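Local coordinates for GPI-anchored protein LLG1 (Arabidopsis thaliana, PDB 6A5D) that probably acts as a GPI-anchored co-receptor in the perception of RALF peptides by a heterotypic receptor complex at the plant cell surface, at residues V28-M33 against T76-Y81; T36-K41 against C53-D58; F59-T64 against S110-E115. All blocks are in the same frame, centred on the assembly; numbering follows the deposited sequence.

How the contacts relate
All three contacts join pieces of one small, helical, strand-free, disulfide-bonded domain. Contact 1 has no exposed residue among those that touch, contact 2 ends in the exposed K41 and D58, and contact 3 sets a buried leucine beside the exposed Q111. Contacts 2 and 3 both use helix 49-60, the first its middle and the second its C-terminal end, whereas contact 1 packs a loop on helix 74-86. F56 of contact 2 links them: its ring touches M78 of contact 1 and L112 of contact 3. No direct hydrogen bond crosses any of the three. Contact 1 relies on aromatic faces, contact 2 on close helix packing at an alanine, and contact 3 on aliphatic groups next to a disulfide. Waters bridge the outer sides of contacts 1 and 2.

Contact 1: residues V28-M33 against T76-Y81; sequences VNFEFM and TTMFSY
A loop with a short 3-10 turn at F30-E31 lies against helix 74-86, and two CH-pi contacts running in reverse senses hold it there. In the first, the loop supplies the ring: M78 CB stands 3.6 Å from the centroid of the F30 ring and only 9° off its normal, while V28 CG1 covers the opposite face. M78 CG adds a 3.6 Å approach to F30 CE1, and the sulfur makes an oblique Met-aromatic contact. In the second, the helix supplies the ring, with E31 CA 3.6 Å from the centroid of the Y81 ring and nearly on its normal. E31 CG, anti to the backbone N (chi1 -178°), continues along the phenol to lie 3.4 Å from Y81 OH. The chain is extended, and the carboxylate plane lies 9° from the ring plane. A water at the ring edge, 2.7 Å from Y81 OH, donates a weak bond to E31 OE2. T77 CG2 fills in beside F30 CB, whereas its hydroxyl is bonded to D73 O. Beyond this pair, F30 packs on F59 of helix 49-60 and L67 of helix 64-67, M78 reaches the same two helices, and the Y81 ring meets that of Y85 further along helix 74-86.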
# COMPACT_ATOMS: atom_id res chain seq x y z
N VAL A 28 -0.39 -13.04 5.77
CA VAL A 28 -1.46 -12.46 4.96
C VAL A 28 -1.26 -12.87 3.50
O VAL A 28 -0.17 -12.71 2.95
CB VAL A 28 -1.48 -10.93 5.10
CG1 VAL A 28 -2.54 -10.29 4.18
CG2 VAL A 28 -1.71 -10.53 6.56
N ASN A 29 -2.31 -13.41 2.89
CA ASN A 29 -2.21 -13.94 1.53
C ASN A 29 -2.46 -12.84 0.50
O ASN A 29 -3.47 -12.80 -0.20
CB ASN A 29 -3.15 -15.12 1.33
CG ASN A 29 -2.75 -15.99 0.15
OD1 ASN A 29 -1.90 -15.61 -0.67
ND2 ASN A 29 -3.37 -17.16 0.05
N PHE A 30 -1.48 -11.94 0.39
CA PHE A 30 -1.61 -10.81 -0.51
C PHE A 30 -1.83 -11.24 -1.95
O PHE A 30 -2.54 -10.55 -2.70
CB PHE A 30 -0.38 -9.90 -0.39
CG PHE A 30 -0.39 -9.05 0.83
CD1 PHE A 30 -1.26 -7.99 0.91
CD2 PHE A 30 0.49 -9.28 1.89
CE1 PHE A 30 -1.30 -7.17 2.04
CE2 PHE A 30 0.46 -8.47 3.01
CZ PHE A 30 -0.43 -7.41 3.09
N GLU A 31 -1.29 -12.40 -2.34
CA GLU A 31 -1.41 -12.86 -3.72
C GLU A 31 -2.86 -12.90 -4.18
O GLU A 31 -3.16 -12.55 -5.33
CB GLU A 31 -0.79 -14.24 -3.89
CG GLU A 31 -0.87 -14.70 -5.34
CD GLU A 31 -0.22 -16.03 -5.60
OE1 GLU A 31 0.34 -16.63 -4.66
OE2 GLU A 31 -0.24 -16.47 -6.78
N PHE A 32 -3.78 -13.28 -3.30
CA PHE A 32 -5.16 -13.54 -3.68
C PHE A 32 -6.15 -12.53 -3.12
O PHE A 32 -7.37 -12.77 -3.18
CB PHE A 32 -5.55 -14.98 -3.35
CG PHE A 32 -4.87 -15.98 -4.23
CD1 PHE A 32 -5.25 -16.11 -5.56
CD2 PHE A 32 -3.83 -16.75 -3.76
CE1 PHE A 32 -4.63 -17.01 -6.39
CE2 PHE A 32 -3.19 -17.66 -4.60
CZ PHE A 32 -3.60 -17.79 -5.91
N MET A 33 -5.68 -11.42 -2.60
CA MET A 33 -6.57 -10.38 -2.12
C MET A 33 -7.17 -9.61 -3.28
O MET A 33 -6.78 -9.77 -4.45
CB MET A 33 -5.84 -9.44 -1.17
CG MET A 33 -5.51 -10.15 0.13
SD MET A 33 -4.58 -9.15 1.32
CE MET A 33 -5.74 -7.81 1.64
N THR A 76 7.17 -6.05 1.56
CA THR A 76 7.67 -6.24 0.20
C THR A 76 6.70 -7.08 -0.64
O THR A 76 6.51 -6.82 -1.83
CB THR A 76 9.09 -6.83 0.20
OG1 THR A 76 9.10 -8.10 0.86
CG2 THR A 76 10.07 -5.89 0.88
N THR A 77 6.08 -8.10 -0.03
CA THR A 77 5.11 -8.90 -0.76
C THR A 77 3.90 -8.07 -1.17
O THR A 77 3.45 -8.14 -2.32
CB THR A 77 4.68 -10.13 0.05
OG1 THR A 77 5.81 -10.96 0.32
CG2 THR A 77 3.65 -10.95 -0.74
N MET A 78 3.37 -7.25 -0.26
CA MET A 78 2.21 -6.43 -0.59
C MET A 78 2.52 -5.49 -1.74
O MET A 78 1.74 -5.38 -2.70
CB MET A 78 1.75 -5.62 0.61
CG MET A 78 0.59 -4.73 0.23
SD MET A 78 0.11 -3.57 1.52
CE MET A 78 1.55 -2.51 1.61
N PHE A 79 3.63 -4.76 -1.65
CA PHE A 79 3.97 -3.83 -2.72
C PHE A 79 4.19 -4.56 -4.04
O PHE A 79 3.81 -4.06 -5.11
CB PHE A 79 5.20 -3.00 -2.33
CG PHE A 79 4.88 -1.90 -1.35
CD1 PHE A 79 4.05 -0.85 -1.73
CD2 PHE A 79 5.46 -1.88 -0.09
CE1 PHE A 79 3.77 0.20 -0.85
CE2 PHE A 79 5.18 -0.84 0.81
CZ PHE A 79 4.34 0.20 0.43
N SER A 80 4.76 -5.77 -4.00
CA SER A 80 4.99 -6.50 -5.24
C SER A 80 3.67 -6.82 -5.93
O SER A 80 3.56 -6.69 -7.16
CB SER A 80 5.81 -7.76 -4.98
OG SER A 80 5.02 -8.79 -4.41
N TYR A 81 2.63 -7.16 -5.17
CA TYR A 81 1.34 -7.49 -5.78
C TYR A 81 0.55 -6.25 -6.16
O TYR A 81 -0.11 -6.23 -7.21
CB TYR A 81 0.51 -8.42 -4.90
CG TYR A 81 0.98 -9.84 -5.00
CD1 TYR A 81 0.86 -10.54 -6.19
CD2 TYR A 81 1.59 -10.47 -3.91
CE1 TYR A 81 1.32 -11.84 -6.30
CE2 TYR A 81 2.05 -11.77 -4.02
CZ TYR A 81 1.91 -12.44 -5.22
OH TYR A 81 2.36 -13.74 -5.35
O HOH W 1 2.58 -14.98 -7.77

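Contact 2: residues T36-K41 against C53-D58; sequences TIITSK and CGAFKD. With FUC (alpha-L-fucopyranose), chain C.
T36 O is gripped twice by S40, four residues on, S40 N at 2.9 Å and S40 OG at 2.8 Å arriving from opposite faces of the carbonyl plane. The hydroxyl can fold back because it sits between backbone N and carbonyl carbon (chi1 74°). S40 OG also lies 3.6 Å from FUC O3, in a glycan attached to the protein. Across the contact, helix 36-39 packs on helix 49-60, which the C53-C97 disulfide ties to helix 92-99. Little separates the backbones: I38 and A55 have CA atoms 5.1 Å apart, and A55 CB comes 3.6 Å from I37 O. I38 CG1 runs beside A55 O, and its CD1 reaches F56 CA. The flanking isoleucine extends CG1 anti to the backbone N (chi1 -172°), bringing I37 CD1 to 3.5 Å from D58 CB, the two side chains crossing at about a right angle. F59, one turn after A55, packs on both isoleucines, while I38 also touches F93. At the solvent side K41 CB rests near A55 CB. K41 NZ and D58 OD2 stay 5.2 Å apart, joined through a water that donates to D58 OD2 at 2.6 Å and accepts a weak bond from K41 NZ.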
# COMPACT_ATOMS: atom_id res chain seq x y z
N THR A 36 -9.22 -4.14 -6.11
CA THR A 36 -10.07 -3.24 -6.88
C THR A 36 -10.27 -1.89 -6.19
O THR A 36 -10.42 -0.87 -6.87
CB THR A 36 -11.40 -3.92 -7.23
OG1 THR A 36 -11.11 -5.13 -7.94
CG2 THR A 36 -12.26 -3.02 -8.12
N ILE A 37 -10.23 -1.86 -4.86
CA ILE A 37 -10.34 -0.57 -4.17
C ILE A 37 -9.26 0.39 -4.66
O ILE A 37 -9.50 1.60 -4.82
CB ILE A 37 -10.33 -0.75 -2.65
CG1 ILE A 37 -10.64 0.57 -1.96
CG2 ILE A 37 -8.98 -1.32 -2.17
CD1 ILE A 37 -10.77 0.44 -0.48
N ILE A 38 -8.06 -0.13 -4.95
CA ILE A 38 -6.99 0.71 -5.48
C ILE A 38 -7.14 0.93 -6.98
O ILE A 38 -7.11 2.08 -7.46
CB ILE A 38 -5.60 0.14 -5.14
CG1 ILE A 38 -5.42 -0.05 -3.62
CG2 ILE A 38 -4.51 1.05 -5.73
CD1 ILE A 38 -4.10 -0.68 -3.23
N THR A 39 -7.28 -0.15 -7.76
CA THR A 39 -7.23 -0.02 -9.21
C THR A 39 -8.42 0.76 -9.76
O THR A 39 -8.29 1.40 -10.82
CB THR A 39 -7.10 -1.38 -9.91
OG1 THR A 39 -8.23 -2.20 -9.62
CG2 THR A 39 -5.85 -2.11 -9.46
N SER A 40 -9.58 0.70 -9.10
CA SER A 40 -10.75 1.44 -9.55
C SER A 40 -10.62 2.94 -9.28
O SER A 40 -11.24 3.75 -9.97
CB SER A 40 -12.02 0.88 -8.92
OG SER A 40 -12.13 1.23 -7.56
N LYS A 41 -9.86 3.32 -8.24
CA LYS A 41 -9.74 4.73 -7.86
C LYS A 41 -8.45 5.39 -8.32
O LYS A 41 -8.36 6.62 -8.29
CB LYS A 41 -9.83 4.94 -6.34
CG LYS A 41 -11.24 5.07 -5.80
CD LYS A 41 -11.27 4.82 -4.31
CE LYS A 41 -12.56 5.36 -3.71
NZ LYS A 41 -13.24 4.41 -2.81
N CYS A 53 -3.36 7.79 -2.68
CA CYS A 53 -2.93 7.55 -1.31
C CYS A 53 -4.09 7.05 -0.45
O CYS A 53 -3.93 6.10 0.32
CB CYS A 53 -2.32 8.81 -0.72
SG CYS A 53 -1.85 8.60 0.99
N GLY A 54 -5.26 7.68 -0.57
CA GLY A 54 -6.40 7.25 0.24
C GLY A 54 -6.80 5.82 -0.04
O GLY A 54 -7.10 5.07 0.89
N ALA A 55 -6.80 5.41 -1.31
CA ALA A 55 -7.18 4.05 -1.65
C ALA A 55 -6.16 3.05 -1.13
O ALA A 55 -6.51 1.96 -0.65
CB ALA A 55 -7.32 3.92 -3.17
N PHE A 56 -4.88 3.41 -1.22
CA PHE A 56 -3.82 2.57 -0.68
C PHE A 56 -3.94 2.40 0.83
O PHE A 56 -3.81 1.28 1.34
CB PHE A 56 -2.47 3.19 -1.07
CG PHE A 56 -1.30 2.60 -0.35
CD1 PHE A 56 -0.93 1.29 -0.55
CD2 PHE A 56 -0.57 3.38 0.54
CE1 PHE A 56 0.16 0.75 0.11
CE2 PHE A 56 0.53 2.84 1.20
CZ PHE A 56 0.88 1.52 0.99
N LYS A 57 -4.19 3.50 1.56
CA LYS A 57 -4.41 3.41 3.00
C LYS A 57 -5.65 2.58 3.31
O LYS A 57 -5.62 1.72 4.20
CB LYS A 57 -4.56 4.81 3.59
CG LYS A 57 -3.21 5.51 3.75
CD LYS A 57 -3.30 6.93 4.28
CE LYS A 57 -1.90 7.53 4.40
NZ LYS A 57 -1.91 8.87 5.08
N ASP A 58 -6.72 2.77 2.54
CA ASP A 58 -7.93 1.97 2.76
C ASP A 58 -7.66 0.48 2.57
O ASP A 58 -8.21 -0.36 3.30
CB ASP A 58 -9.06 2.46 1.86
CG ASP A 58 -9.70 3.75 2.35
OD1 ASP A 58 -9.57 4.06 3.56
OD2 ASP A 58 -10.33 4.45 1.55
C1 FUC C . -16.06 -3.17 -5.02
C2 FUC C . -15.22 -2.08 -4.35
C3 FUC C . -14.50 -1.23 -5.41
C4 FUC C . -15.52 -0.67 -6.40
C5 FUC C . -16.31 -1.84 -7.01
C6 FUC C . -17.41 -1.43 -7.98
O2 FUC C . -14.31 -2.67 -3.46
O3 FUC C . -13.86 -0.15 -4.76
O4 FUC C . -16.41 0.19 -5.72
O5 FUC C . -16.95 -2.62 -5.98
O HOH W 2 -10.36 4.94 -1.04

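Contact 3: residues F59-T64 against S110-E115; sequences FACPYT and SQLPPE
T64 and L112 mark the nearest backbone approach, 6.3 Å between CA atoms, at the start of helix 64-67, just after the chain leaves helix 49-60 through a 3-10 turn at C61-P62; the facing segment has no regular structure. L112 carries the apolar part, each methyl taking its own partners. L112 CD2 lies 3.7 Å from T64 CG2 and 3.9 Å from A60 CB, so that one branch touches both the end of helix 49-60 and T64, the first residue of helix 64-67, whose N-cap position is held by Y63. L112 CD1 turns instead to C61 SG, also at 3.9 Å. The T64 and L112 side chains cross at about a right angle. T64 OG1 occupies the position between backbone N and carbonyl carbon (chi1 53°), which leaves CG2 beside the backbone N and facing the leucine. On the other flank S110 OG comes 3.6 Å from T64 CB in van der Waals contact. A glycine here, lacking CB and CG2, would probably open a gap between L112 CD2 and S110 OG and leave that leucine methyl resting on A60 alone within the two segments. Outside the pair, Q111 O accepts a bond from N68 ND2, and L112 also packs on F56. C61 SG is bonded to C106 SG, which ties the 3-10 turn after helix 49-60 to the chain just ahead of S110: a disulfide-braced packing of the last modelled segment on the helices, C61-C106 being one of four disulfides in this small helical domain.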
# COMPACT_ATOMS: atom_id res chain seq x y z
N PHE A 59 -6.78 0.14 1.61
CA PHE A 59 -6.42 -1.25 1.37
C PHE A 59 -5.49 -1.79 2.45
O PHE A 59 -5.66 -2.92 2.92
CB PHE A 59 -5.72 -1.37 0.01
CG PHE A 59 -5.22 -2.76 -0.29
CD1 PHE A 59 -6.05 -3.68 -0.94
CD2 PHE A 59 -3.94 -3.17 0.08
CE1 PHE A 59 -5.60 -4.97 -1.21
CE2 PHE A 59 -3.49 -4.47 -0.19
CZ PHE A 59 -4.33 -5.37 -0.82
N ALA A 60 -4.49 -0.99 2.85
CA ALA A 60 -3.33 -1.49 3.56
C ALA A 60 -3.39 -1.26 5.05
O ALA A 60 -2.85 -2.06 5.81
CB ALA A 60 -2.05 -0.84 3.00
N CYS A 61 -4.05 -0.20 5.49
CA CYS A 61 -4.11 0.09 6.92
C CYS A 61 -4.69 -1.03 7.78
O CYS A 61 -4.25 -1.15 8.94
CB CYS A 61 -4.84 1.42 7.16
SG CYS A 61 -3.86 2.85 6.67
N PRO A 62 -5.62 -1.87 7.31
CA PRO A 62 -6.04 -3.00 8.16
C PRO A 62 -4.92 -3.98 8.47
O PRO A 62 -5.10 -4.83 9.35
CB PRO A 62 -7.21 -3.64 7.39
CG PRO A 62 -7.58 -2.69 6.30
CD PRO A 62 -6.47 -1.70 6.11
N TYR A 63 -3.78 -3.87 7.80
CA TYR A 63 -2.71 -4.86 7.92
C TYR A 63 -1.43 -4.29 8.50
O TYR A 63 -0.37 -4.90 8.36
CB TYR A 63 -2.47 -5.55 6.57
CG TYR A 63 -3.75 -6.17 6.08
CD1 TYR A 63 -4.18 -7.38 6.59
CD2 TYR A 63 -4.58 -5.51 5.16
CE1 TYR A 63 -5.38 -7.95 6.20
CE2 TYR A 63 -5.80 -6.08 4.76
CZ TYR A 63 -6.18 -7.30 5.29
OH TYR A 63 -7.37 -7.91 4.94
N THR A 64 -1.51 -3.13 9.18
CA THR A 64 -0.29 -2.55 9.75
C THR A 64 0.38 -3.50 10.74
O THR A 64 1.61 -3.53 10.82
CB THR A 64 -0.56 -1.19 10.41
OG1 THR A 64 -1.62 -1.29 11.37
CG2 THR A 64 -0.92 -0.16 9.38
N SER A 110 -1.29 4.24 13.18
CA SER A 110 -0.08 3.52 12.83
C SER A 110 0.48 4.01 11.50
O SER A 110 -0.22 4.65 10.71
CB SER A 110 -0.35 2.01 12.77
OG SER A 110 0.86 1.29 12.61
N GLN A 111 1.74 3.68 11.24
CA GLN A 111 2.46 4.12 10.05
C GLN A 111 2.58 2.96 9.08
O GLN A 111 2.93 1.85 9.47
CB GLN A 111 3.88 4.57 10.42
CG GLN A 111 3.94 5.56 11.55
CD GLN A 111 3.23 6.85 11.21
OE1 GLN A 111 3.33 7.34 10.08
NE2 GLN A 111 2.49 7.39 12.16
N LEU A 112 2.31 3.24 7.78
CA LEU A 112 2.57 2.23 6.76
C LEU A 112 4.03 2.31 6.31
O LEU A 112 4.58 3.41 6.20
CB LEU A 112 1.70 2.49 5.55
CG LEU A 112 0.22 2.21 5.75
CD1 LEU A 112 -0.59 2.78 4.60
CD2 LEU A 112 0.04 0.72 5.88
N PRO A 113 4.67 1.17 6.06
CA PRO A 113 6.05 1.20 5.60
C PRO A 113 6.14 1.77 4.19
O PRO A 113 5.22 1.59 3.38
CB PRO A 113 6.47 -0.28 5.64
CG PRO A 113 5.18 -1.01 5.37
CD PRO A 113 4.14 -0.21 6.13
N PRO A 114 7.24 2.45 3.86
CA PRO A 114 7.41 2.94 2.49
C PRO A 114 7.84 1.87 1.51
O PRO A 114 7.70 2.08 0.30
CB PRO A 114 8.51 4.00 2.64
CG PRO A 114 9.31 3.55 3.79
CD PRO A 114 8.40 2.74 4.71
N GLU A 115 8.34 0.74 1.99
CA GLU A 115 8.83 -0.29 1.08
C GLU A 115 8.80 -1.68 1.71
O GLU A 115 8.86 -2.70 1.01
CB GLU A 115 10.24 0.07 0.62
CG GLU A 115 10.82 -0.85 -0.43
CD GLU A 115 12.33 -0.76 -0.47
OE1 GLU A 115 12.86 0.33 -0.18
OE2 GLU A 115 12.98 -1.80 -0.74